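Local coordinates for protein endo-xylogalacturonan hydrolase A (Aspergillus tubingensis, PDB 4C2L) that hydrolyses xylogalacturonan, the xylose-substituted galacturonan backbone found in the hairy regions of pectin, as a secreted family 28 glycosidase, at residues Pro185-Val199 with Asn208-Val222. Residues are numbered along the deposited sequence; the frame is centred on the assembly and turned at random.
Sequences PKNTDGFDIGESTYV and NDDDCVAFKPSSNYV. With NAG (2-acetamido-2-deoxy-beta-D-glucopyranose), chain B; SO4 (sulfate ion), chain E.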
# COMPACT_ATOMS: atom_id res chain seq x y z
N PRO A 185 -7.65 -8.36 9.64
CA PRO A 185 -8.01 -7.68 8.39
C PRO A 185 -6.95 -7.96 7.32
O PRO A 185 -6.11 -7.12 7.02
CB PRO A 185 -8.02 -6.20 8.79
CG PRO A 185 -7.12 -6.10 9.99
CD PRO A 185 -7.16 -7.44 10.68
N LYS A 186 -7.00 -9.17 6.76
CA LYS A 186 -5.97 -9.63 5.81
C LYS A 186 -5.89 -8.76 4.55
O LYS A 186 -6.92 -8.32 4.05
CB LYS A 186 -6.28 -11.06 5.36
CG LYS A 186 -6.09 -12.12 6.43
CD LYS A 186 -4.64 -12.35 6.75
CE LYS A 186 -4.48 -13.62 7.58
NZ LYS A 186 -3.04 -13.84 7.94
N ASN A 187 -4.68 -8.54 4.06
CA ASN A 187 -4.46 -7.89 2.76
C ASN A 187 -5.00 -6.47 2.70
O ASN A 187 -5.42 -6.02 1.64
CB ASN A 187 -5.07 -8.75 1.64
CG ASN A 187 -4.60 -10.19 1.70
OD1 ASN A 187 -5.37 -11.09 2.03
ND2 ASN A 187 -3.31 -10.42 1.38
N THR A 188 -5.00 -5.79 3.84
CA THR A 188 -5.45 -4.40 3.89
C THR A 188 -4.30 -3.45 3.57
O THR A 188 -4.01 -2.53 4.34
CB THR A 188 -6.13 -4.07 5.23
OG1 THR A 188 -5.35 -4.58 6.32
CG2 THR A 188 -7.54 -4.70 5.25
N ASP A 189 -3.64 -3.66 2.41
CA ASP A 189 -2.51 -2.80 2.01
C ASP A 189 -2.92 -1.33 2.04
O ASP A 189 -4.01 -0.98 1.56
CB ASP A 189 -2.08 -3.08 0.56
CG ASP A 189 -1.67 -4.51 0.30
OD1 ASP A 189 -1.98 -5.41 1.10
OD2 ASP A 189 -1.03 -4.73 -0.76
N GLY A 190 -2.07 -0.45 2.57
CA GLY A 190 -2.40 0.97 2.55
C GLY A 190 -2.44 1.54 1.14
O GLY A 190 -3.39 2.23 0.75
N PHE A 191 -1.37 1.31 0.38
CA PHE A 191 -1.24 1.88 -0.96
C PHE A 191 -0.55 0.85 -1.81
O PHE A 191 0.57 0.45 -1.49
CB PHE A 191 -0.37 3.15 -0.94
CG PHE A 191 -0.87 4.20 -0.01
CD1 PHE A 191 -0.54 4.17 1.34
CD2 PHE A 191 -1.71 5.21 -0.48
CE1 PHE A 191 -1.02 5.13 2.21
CE2 PHE A 191 -2.19 6.18 0.39
CZ PHE A 191 -1.85 6.14 1.74
N ASP A 192 -1.21 0.43 -2.89
CA ASP A 192 -0.58 -0.44 -3.87
C ASP A 192 -0.35 0.45 -5.07
O ASP A 192 -1.31 0.81 -5.77
CB ASP A 192 -1.51 -1.58 -4.26
CG ASP A 192 -1.48 -2.75 -3.28
OD1 ASP A 192 -0.73 -2.73 -2.29
OD2 ASP A 192 -2.22 -3.70 -3.53
N ILE A 193 0.90 0.85 -5.30
CA ILE A 193 1.21 1.80 -6.37
C ILE A 193 1.81 1.05 -7.54
O ILE A 193 2.94 0.57 -7.44
CB ILE A 193 2.16 2.93 -5.87
CG1 ILE A 193 1.58 3.60 -4.60
CG2 ILE A 193 2.42 3.95 -6.99
CD1 ILE A 193 0.20 4.24 -4.77
N GLY A 194 1.03 0.91 -8.61
CA GLY A 194 1.47 0.22 -9.81
C GLY A 194 1.80 1.21 -10.91
O GLY A 194 2.43 2.25 -10.66
N GLU A 195 1.36 0.88 -12.13
CA GLU A 195 1.70 1.65 -13.31
C GLU A 195 1.24 3.09 -13.16
O GLU A 195 0.03 3.39 -13.22
CB GLU A 195 1.06 1.02 -14.55
CG GLU A 195 1.56 1.63 -15.85
CD GLU A 195 0.68 1.30 -17.05
OE1 GLU A 195 -0.31 0.55 -16.90
OE2 GLU A 195 0.98 1.81 -18.14
N SER A 196 2.20 3.99 -12.94
CA SER A 196 1.90 5.38 -12.66
C SER A 196 3.20 6.16 -12.64
O SER A 196 4.28 5.56 -12.58
CB SER A 196 1.21 5.53 -11.29
OG SER A 196 2.03 5.00 -10.25
N THR A 197 3.08 7.47 -12.69
CA THR A 197 4.22 8.37 -12.49
C THR A 197 3.81 9.53 -11.61
O THR A 197 2.67 10.00 -11.69
CB THR A 197 4.75 8.92 -13.83
OG1 THR A 197 3.69 9.59 -14.52
CG2 THR A 197 5.30 7.79 -14.70
N TYR A 198 4.74 10.00 -10.78
CA TYR A 198 4.57 11.18 -9.94
C TYR A 198 3.42 10.99 -8.96
O TYR A 198 2.46 11.78 -8.90
CB TYR A 198 4.42 12.46 -10.78
CG TYR A 198 5.48 12.56 -11.86
CD1 TYR A 198 6.83 12.77 -11.53
CD2 TYR A 198 5.14 12.43 -13.20
CE1 TYR A 198 7.80 12.84 -12.52
CE2 TYR A 198 6.10 12.51 -14.20
CZ TYR A 198 7.42 12.70 -13.85
OH TYR A 198 8.37 12.77 -14.87
N VAL A 199 3.52 9.92 -8.19
CA VAL A 199 2.62 9.67 -7.07
C VAL A 199 3.33 10.13 -5.80
O VAL A 199 4.51 9.81 -5.59
CB VAL A 199 2.24 8.17 -6.97
CG1 VAL A 199 1.44 7.89 -5.71
CG2 VAL A 199 1.44 7.74 -8.20
N ASN A 208 -2.96 -1.44 9.94
CA ASN A 208 -3.49 -2.49 9.05
C ASN A 208 -2.82 -3.83 9.29
O ASN A 208 -2.24 -4.06 10.34
CB ASN A 208 -3.33 -2.05 7.58
CG ASN A 208 -1.88 -2.08 7.12
OD1 ASN A 208 -0.97 -2.16 7.93
ND2 ASN A 208 -1.67 -2.01 5.81
N ASP A 209 -2.90 -4.73 8.31
CA ASP A 209 -2.33 -6.06 8.47
C ASP A 209 -1.64 -6.53 7.20
O ASP A 209 -1.50 -7.73 6.97
CB ASP A 209 -3.41 -7.06 8.92
CG ASP A 209 -2.84 -8.42 9.27
OD1 ASP A 209 -1.76 -8.47 9.91
OD2 ASP A 209 -3.46 -9.44 8.88
N ASP A 210 -1.18 -5.59 6.38
CA ASP A 210 -0.41 -5.98 5.19
C ASP A 210 0.50 -4.83 4.81
O ASP A 210 0.75 -3.97 5.64
CB ASP A 210 -1.31 -6.43 4.03
CG ASP A 210 -0.64 -7.50 3.16
OD1 ASP A 210 0.44 -7.22 2.58
OD2 ASP A 210 -1.16 -8.64 3.09
N ASP A 211 1.04 -4.82 3.60
CA ASP A 211 1.96 -3.75 3.22
C ASP A 211 1.41 -2.37 3.53
O ASP A 211 0.25 -2.07 3.24
CB ASP A 211 2.30 -3.85 1.72
CG ASP A 211 3.09 -5.11 1.40
OD1 ASP A 211 3.82 -5.57 2.29
OD2 ASP A 211 2.98 -5.63 0.27
N CYS A 212 2.25 -1.53 4.11
CA CYS A 212 1.94 -0.13 4.32
C CYS A 212 1.86 0.56 2.94
O CYS A 212 0.82 1.10 2.55
CB CYS A 212 3.02 0.51 5.21
SG CYS A 212 2.41 2.08 5.83
N VAL A 213 2.96 0.49 2.20
CA VAL A 213 3.02 0.95 0.81
C VAL A 213 3.70 -0.18 0.07
O VAL A 213 4.73 -0.69 0.53
CB VAL A 213 3.86 2.25 0.65
CG1 VAL A 213 3.94 2.65 -0.83
CG2 VAL A 213 3.27 3.39 1.48
N ALA A 214 3.09 -0.62 -1.04
CA ALA A 214 3.71 -1.61 -1.89
C ALA A 214 3.93 -0.99 -3.25
O ALA A 214 3.01 -0.40 -3.84
CB ALA A 214 2.83 -2.85 -2.01
N PHE A 215 5.17 -1.07 -3.72
CA PHE A 215 5.49 -0.62 -5.05
C PHE A 215 5.39 -1.80 -6.00
O PHE A 215 6.16 -2.77 -5.92
CB PHE A 215 6.85 0.05 -5.09
CG PHE A 215 7.02 1.12 -4.04
CD1 PHE A 215 6.45 2.37 -4.21
CD2 PHE A 215 7.70 0.84 -2.86
CE1 PHE A 215 6.59 3.36 -3.24
CE2 PHE A 215 7.85 1.82 -1.88
CZ PHE A 215 7.28 3.07 -2.06
N LYS A 216 4.41 -1.69 -6.87
CA LYS A 216 4.06 -2.78 -7.76
C LYS A 216 4.66 -2.50 -9.15
O LYS A 216 5.16 -1.39 -9.39
CB LYS A 216 2.53 -2.89 -7.83
CG LYS A 216 1.90 -3.15 -6.46
CD LYS A 216 2.39 -4.49 -5.90
CE LYS A 216 1.49 -5.01 -4.77
NZ LYS A 216 2.12 -6.18 -4.11
N PRO A 217 4.59 -3.48 -10.06
CA PRO A 217 5.20 -3.33 -11.38
C PRO A 217 4.78 -2.05 -12.09
O PRO A 217 3.61 -1.66 -12.06
CB PRO A 217 4.70 -4.57 -12.12
CG PRO A 217 4.65 -5.60 -11.05
CD PRO A 217 4.08 -4.86 -9.86
N SER A 218 5.76 -1.41 -12.72
CA SER A 218 5.62 -0.15 -13.47
C SER A 218 5.42 1.11 -12.63
O SER A 218 5.12 2.18 -13.19
CB SER A 218 4.59 -0.26 -14.61
OG SER A 218 4.90 -1.39 -15.41
N SER A 219 5.59 1.03 -11.31
CA SER A 219 5.64 2.27 -10.54
C SER A 219 6.94 3.02 -10.84
O SER A 219 8.00 2.41 -11.00
CB SER A 219 5.48 2.02 -9.03
OG SER A 219 6.32 0.98 -8.57
N ASN A 220 6.82 4.33 -10.92
CA ASN A 220 7.95 5.19 -11.31
C ASN A 220 7.72 6.57 -10.74
O ASN A 220 6.62 7.12 -10.83
CB ASN A 220 8.02 5.26 -12.85
CG ASN A 220 9.28 5.92 -13.38
OD1 ASN A 220 10.26 6.13 -12.65
ND2 ASN A 220 9.26 6.25 -14.68
N TYR A 221 8.77 7.15 -10.16
CA TYR A 221 8.70 8.48 -9.54
C TYR A 221 7.61 8.53 -8.46
O TYR A 221 6.60 9.24 -8.60
CB TYR A 221 8.50 9.58 -10.59
CG TYR A 221 9.67 9.70 -11.53
CD1 TYR A 221 10.92 10.11 -11.08
CD2 TYR A 221 9.53 9.40 -12.89
CE1 TYR A 221 12.01 10.21 -11.94
CE2 TYR A 221 10.61 9.51 -13.77
CZ TYR A 221 11.84 9.91 -13.28
OH TYR A 221 12.91 10.02 -14.14
N VAL A 222 7.84 7.78 -7.40
CA VAL A 222 6.96 7.79 -6.23
C VAL A 222 7.74 8.37 -5.06
O VAL A 222 8.89 7.98 -4.81
CB VAL A 222 6.44 6.38 -5.85
CG1 VAL A 222 5.42 6.46 -4.70
CG2 VAL A 222 5.82 5.71 -7.07
C1 NAG B . 12.64 12.86 -8.38
C2 NAG B . 12.16 13.99 -7.46
C3 NAG B . 10.95 14.76 -7.98
C4 NAG B . 10.94 14.96 -9.49
C5 NAG B . 11.40 13.69 -10.22
C6 NAG B . 11.52 13.92 -11.72
C7 NAG B . 12.62 13.63 -5.10
C8 NAG B . 12.15 13.05 -3.80
N2 NAG B . 11.81 13.47 -6.15
O3 NAG B . 10.99 16.03 -7.38
O4 NAG B . 9.63 15.33 -9.90
O5 NAG B . 12.67 13.28 -9.73
O6 NAG B . 12.53 14.89 -11.92
O7 NAG B . 13.70 14.20 -5.19
S SO4 E . 2.25 -9.69 -3.11
O1 SO4 E . 2.01 -9.93 -1.67
O2 SO4 E . 2.64 -10.98 -3.74
O3 SO4 E . 3.31 -8.68 -3.19
O4 SO4 E . 1.00 -9.23 -3.76
O HOH W 1 -2.34 -11.84 9.83
O HOH W 2 -2.47 -9.77 5.24
O HOH W 3 1.00 -6.06 -1.58
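Tyr198 and Tyr221 have ring planes 9° apart, nearly parallel but so displaced that little of one ring covers the other; Tyr198 CD1 meets Tyr221 CB at 3.7 Å. One face of Tyr221 carries Asn220 OD1, itself hydrogen-bonded to Asn250 ND2, offset toward the rim, while C6 of an N-acetylglucosamine of the protein's own glycan reaches the edge of Tyr198 in plane. The sugar also touches Tyr221 obliquely, its C5 lying 3.7 Å from CD1. Phe191 has Cys212 O at its edge, and Val222 CG1 sits at that of Phe215.

At the other end carboxylates dominate. Asp189 and Asp210 run side by side, carboxylate planes 37° apart, with OD1 of Asp189 3.4 Å from OD1 of Asp210, two acceptors with no hydrogen bond; Asp210 OD1 takes the Asp211 N-H on its anti lone pair. Asp210 is probably the proton donor, and Asp211 touches His233, probably also of the active site. One water joins Asp189 OD2, Asp211 OD2 and Lys216 NZ. Lys216, bent about its CB-CG bond, lays CE across the Asp192 carboxylate and turns NZ to the sulfate and Gly238 O. Asn208 CG sits between its backbone N and carbonyl carbon (chi1 71°), which lets ND2 donate to Thr188 O at 2.8 Å from above the carbonyl plane.

Between these ends, strands 191-193 and 213-215 pair in parallel, with Ala214 N bonding to Phe191 O and Ala214 O accepting from Ile193 N. Ile193 CG2 meets Val222 CG2 at 3.8 Å on the side shared with Phe191. These are successive rungs of the right-handed parallel beta-helix of family 28: strand 159-162 flanks the first, strand 235-240 the second, Phe215 packs on strand 246-259, and helix 118-126 covers Pro185 and Thr188.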